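Local atomic coordinates of extracellular PQQ-dependent sugar dehydrogenase (Coprinopsis cinerea, PDB entry 6JT6), a protein that probably oxidises sugars with a pyrroloquinoline quinone cofactor and passes the electrons on through a haem-carrying cytochrome b domain, the part crystallised here. Residues V14-F19 with Q187-A192. Residues are numbered along the deposited sequence; the frame is centred on the assembly and turned at random.
Sequences VTFSRF and QQLTNA
Leu189 packs its forked end against both methyls of Val14, and one branch also reaches Phe16 CZ. Its CG sits 3.9 Å from Val14 CG1, while Leu189 CD2 is shared between the two valine methyls, 4.0 Å from Val14 CG2 and about as far from CG1. The other branch, Leu189 CD1, reaches Val14 CG2 and also the ring, at 4.1 Å from Phe16 CZ, an oblique approach. Phe16 makes the contact through this para carbon: CB does not point at the helix, but a chi1 of -69° sets CG anti to the carbonyl carbon and carries CZ closer to a leucine coming from the opposite direction. These residues join strand 15-21 and the residue before it to the C-terminal helix 182-191, which lies against the β-sandwich of a cytochrome domain like that of cellobiose dehydrogenase. Val14, Phe16 and Leu189 are buried, with Ile31 of strand 26-33 touching the first two and Ile45 and Leu104 packed on Leu189. At the margin Gln188 offers only aliphatic carbon, its CB lying 4.2 Å from Val14 CG1. Gln188 NE2 instead donates to a lone pair of Gln187 OE1 at 2.9 Å, in a bent bond (145°); Gln187 NE2 in turn gives a nearly straight one (170°) to Asn191 OD1.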
ATOM      1  N   VAL A  14      -0.482  13.020   9.622  1.00 16.96           N
ATOM      2  CA  VAL A  14      -0.751  11.716  10.228  1.00 15.92           C
ATOM      3  C   VAL A  14       0.563  10.938  10.427  1.00 15.97           C
ATOM      4  O   VAL A  14       1.575  11.288   9.848  1.00 16.84           O
ATOM      5  CB  VAL A  14      -1.841  10.877   9.469  1.00 16.52           C
ATOM      6  CG1 VAL A  14      -3.014  11.735   8.947  1.00 14.92           C
ATOM      7  CG2 VAL A  14      -1.236  10.045   8.377  1.00 15.99           C
ATOM      8  N   THR A  15       0.546   9.885  11.237  1.00 15.64           N
ATOM      9  CA  THR A  15       1.724   9.084  11.448  1.00 17.84           C
ATOM     10  C   THR A  15       1.466   7.693  10.879  1.00 17.99           C
ATOM     11  O   THR A  15       0.352   7.152  11.026  1.00 18.40           O
ATOM     12  CB  THR A  15       2.122   8.981  12.948  1.00 20.40           C
ATOM     13  OG1 THR A  15       1.069   8.295  13.652  1.00 26.32           O
ATOM     14  CG2 THR A  15       2.345  10.348  13.530  1.00 17.75           C
ATOM     15  N   PHE A  16       2.471   7.148  10.175  1.00 16.57           N
ATOM     16  CA  PHE A  16       2.371   5.778   9.624  1.00 15.67           C
ATOM     17  C   PHE A  16       3.455   4.911  10.292  1.00 15.65           C
ATOM     18  O   PHE A  16       4.490   5.428  10.771  1.00 14.44           O
ATOM     19  CB  PHE A  16       2.663   5.768   8.116  1.00 14.39           C
ATOM     20  CG  PHE A  16       1.625   6.439   7.257  1.00 15.01           C
ATOM     21  CD1 PHE A  16       0.688   5.676   6.530  1.00 15.04           C
ATOM     22  CD2 PHE A  16       1.618   7.841   7.088  1.00 14.77           C
ATOM     23  CE1 PHE A  16      -0.274   6.295   5.696  1.00 14.73           C
ATOM     24  CE2 PHE A  16       0.682   8.454   6.247  1.00 14.11           C
ATOM     25  CZ  PHE A  16      -0.270   7.702   5.569  1.00 15.14           C
ATOM     26  N   SER A  17       3.231   3.599  10.292  1.00 14.68           N
ATOM     27  CA  SER A  17       4.345   2.664  10.377  1.00 16.12           C
ATOM     28  C   SER A  17       4.940   2.554   8.952  1.00 16.17           C
ATOM     29  O   SER A  17       4.305   1.997   8.020  1.00 15.69           O
ATOM     30  CB  SER A  17       3.877   1.309  10.914  1.00 17.30           C
ATOM     31  OG  SER A  17       4.942   0.387  10.851  1.00 19.37           O
ATOM     32  N   ARG A  18       6.147   3.090   8.786  1.00 16.99           N
ATOM     33  CA  ARG A  18       6.745   3.237   7.450  1.00 19.31           C
ATOM     34  C   ARG A  18       8.040   2.448   7.268  1.00 18.65           C
ATOM     35  O   ARG A  18       8.907   2.457   8.152  1.00 17.19           O
ATOM     36  CB  ARG A  18       7.023   4.705   7.134  1.00 22.52           C
ATOM     37  CG  ARG A  18       7.353   4.912   5.663  1.00 26.49           C
ATOM     38  CD  ARG A  18       8.543   5.837   5.428  1.00 34.00           C
ATOM     39  NE  ARG A  18       9.570   5.888   6.473  1.00 35.01           N
ATOM     40  CZ  ARG A  18      10.514   6.825   6.506  1.00 41.61           C
ATOM     41  NH1 ARG A  18      10.565   7.745   5.544  1.00 42.27           N
ATOM     42  NH2 ARG A  18      11.422   6.840   7.476  1.00 40.97           N
ATOM     43  N   PHE A  19       8.124   1.772   6.118  1.00 17.38           N
ATOM     44  CA  PHE A  19       9.303   1.044   5.660  1.00 17.36           C
ATOM     45  C   PHE A  19       9.829   1.870   4.516  1.00 17.97           C
ATOM     46  O   PHE A  19       9.127   2.088   3.510  1.00 15.72           O
ATOM     47  CB  PHE A  19       8.948  -0.384   5.143  1.00 17.15           C
ATOM     48  CG  PHE A  19      10.121  -1.129   4.494  1.00 17.37           C
ATOM     49  CD1 PHE A  19      11.132  -1.707   5.278  1.00 18.65           C
ATOM     50  CD2 PHE A  19      10.217  -1.240   3.114  1.00 18.50           C
ATOM     51  CE1 PHE A  19      12.217  -2.381   4.692  1.00 19.33           C
ATOM     52  CE2 PHE A  19      11.281  -1.919   2.507  1.00 19.22           C
ATOM     53  CZ  PHE A  19      12.291  -2.492   3.302  1.00 20.64           C
ATOM     54  N   GLN A 187     -10.320   9.999   8.162  1.00 13.97           N
ATOM     55  CA  GLN A 187     -10.998  11.258   7.768  1.00 14.95           C
ATOM     56  C   GLN A 187     -10.005  12.287   7.260  1.00 15.17           C
ATOM     57  O   GLN A 187     -10.222  12.882   6.191  1.00 16.32           O
ATOM     58  CB  GLN A 187     -11.859  11.828   8.918  1.00 15.55           C
ATOM     59  CG  GLN A 187     -12.467  13.220   8.660  1.00 17.38           C
ATOM     60  CD  GLN A 187     -11.515  14.395   8.877  1.00 17.19           C
ATOM     61  OE1 GLN A 187     -10.842  14.516   9.929  1.00 18.61           O
ATOM     62  NE2 GLN A 187     -11.429  15.258   7.879  1.00 17.94           N
ATOM     63  N   GLN A 188      -8.940  12.529   8.019  1.00 15.68           N
ATOM     64  CA  GLN A 188      -7.932  13.555   7.634  1.00 16.31           C
ATOM     65  C   GLN A 188      -7.344  13.264   6.250  1.00 15.00           C
ATOM     66  O   GLN A 188      -7.202  14.153   5.436  1.00 14.26           O
ATOM     67  CB  GLN A 188      -6.782  13.633   8.650  1.00 17.78           C
ATOM     68  CG  GLN A 188      -7.141  14.288   9.969  1.00 22.49           C
ATOM     69  CD  GLN A 188      -7.365  15.785   9.846  1.00 24.34           C
ATOM     70  OE1 GLN A 188      -6.462  16.511   9.462  1.00 27.27           O
ATOM     71  NE2 GLN A 188      -8.589  16.249  10.155  1.00 25.26           N
ATOM     72  N   LEU A 189      -7.018  11.995   5.991  1.00 14.19           N
ATOM     73  CA  LEU A 189      -6.400  11.636   4.722  1.00 13.94           C
ATOM     74  C   LEU A 189      -7.411  11.718   3.568  1.00 14.51           C
ATOM     75  O   LEU A 189      -7.050  12.105   2.456  1.00 13.39           O
ATOM     76  CB  LEU A 189      -5.773  10.221   4.817  1.00 13.89           C
ATOM     77  CG  LEU A 189      -4.526  10.042   5.717  1.00 12.85           C
ATOM     78  CD1 LEU A 189      -4.217   8.562   5.910  1.00 12.57           C
ATOM     79  CD2 LEU A 189      -3.354  10.757   5.065  1.00 13.07           C
ATOM     80  N   THR A 190      -8.671  11.345   3.836  1.00 14.50           N
ATOM     81  CA  THR A 190      -9.694  11.386   2.806  1.00 17.06           C
ATOM     82  C   THR A 190      -9.888  12.849   2.359  1.00 19.34           C
ATOM     83  O   THR A 190     -10.062  13.125   1.163  1.00 21.66           O
ATOM     84  CB  THR A 190     -11.034  10.791   3.307  1.00 15.69           C
ATOM     85  OG1 THR A 190     -10.791   9.467   3.779  1.00 15.82           O
ATOM     86  CG2 THR A 190     -12.104  10.743   2.188  1.00 14.75           C
ATOM     87  N   ASN A 191      -9.824  13.759   3.329  1.00 20.66           N
ATOM     88  CA  ASN A 191     -10.092  15.179   3.093  1.00 22.84           C
ATOM     89  C   ASN A 191      -8.873  16.001   2.631  1.00 25.00           C
ATOM     90  O   ASN A 191      -9.007  17.202   2.331  1.00 29.60           O
ATOM     91  CB  ASN A 191     -10.776  15.807   4.313  1.00 19.54           C
ATOM     92  CG  ASN A 191     -12.276  15.557   4.316  1.00 22.62           C
ATOM     93  OD1 ASN A 191     -12.816  14.903   5.210  1.00 23.14           O
ATOM     94  ND2 ASN A 191     -12.951  16.029   3.278  1.00 21.72           N
ATOM     95  N   ALA A 192      -7.696  15.382   2.583  1.00 21.95           N
ATOM     96  CA  ALA A 192      -6.519  16.094   2.116  1.00 21.41           C
ATOM     97  C   ALA A 192      -6.689  16.291   0.603  1.00 22.26           C
ATOM     98  O   ALA A 192      -7.135  15.378  -0.070  1.00 22.32           O
ATOM     99  CB  ALA A 192      -5.261  15.318   2.436  1.00 19.94           C
TER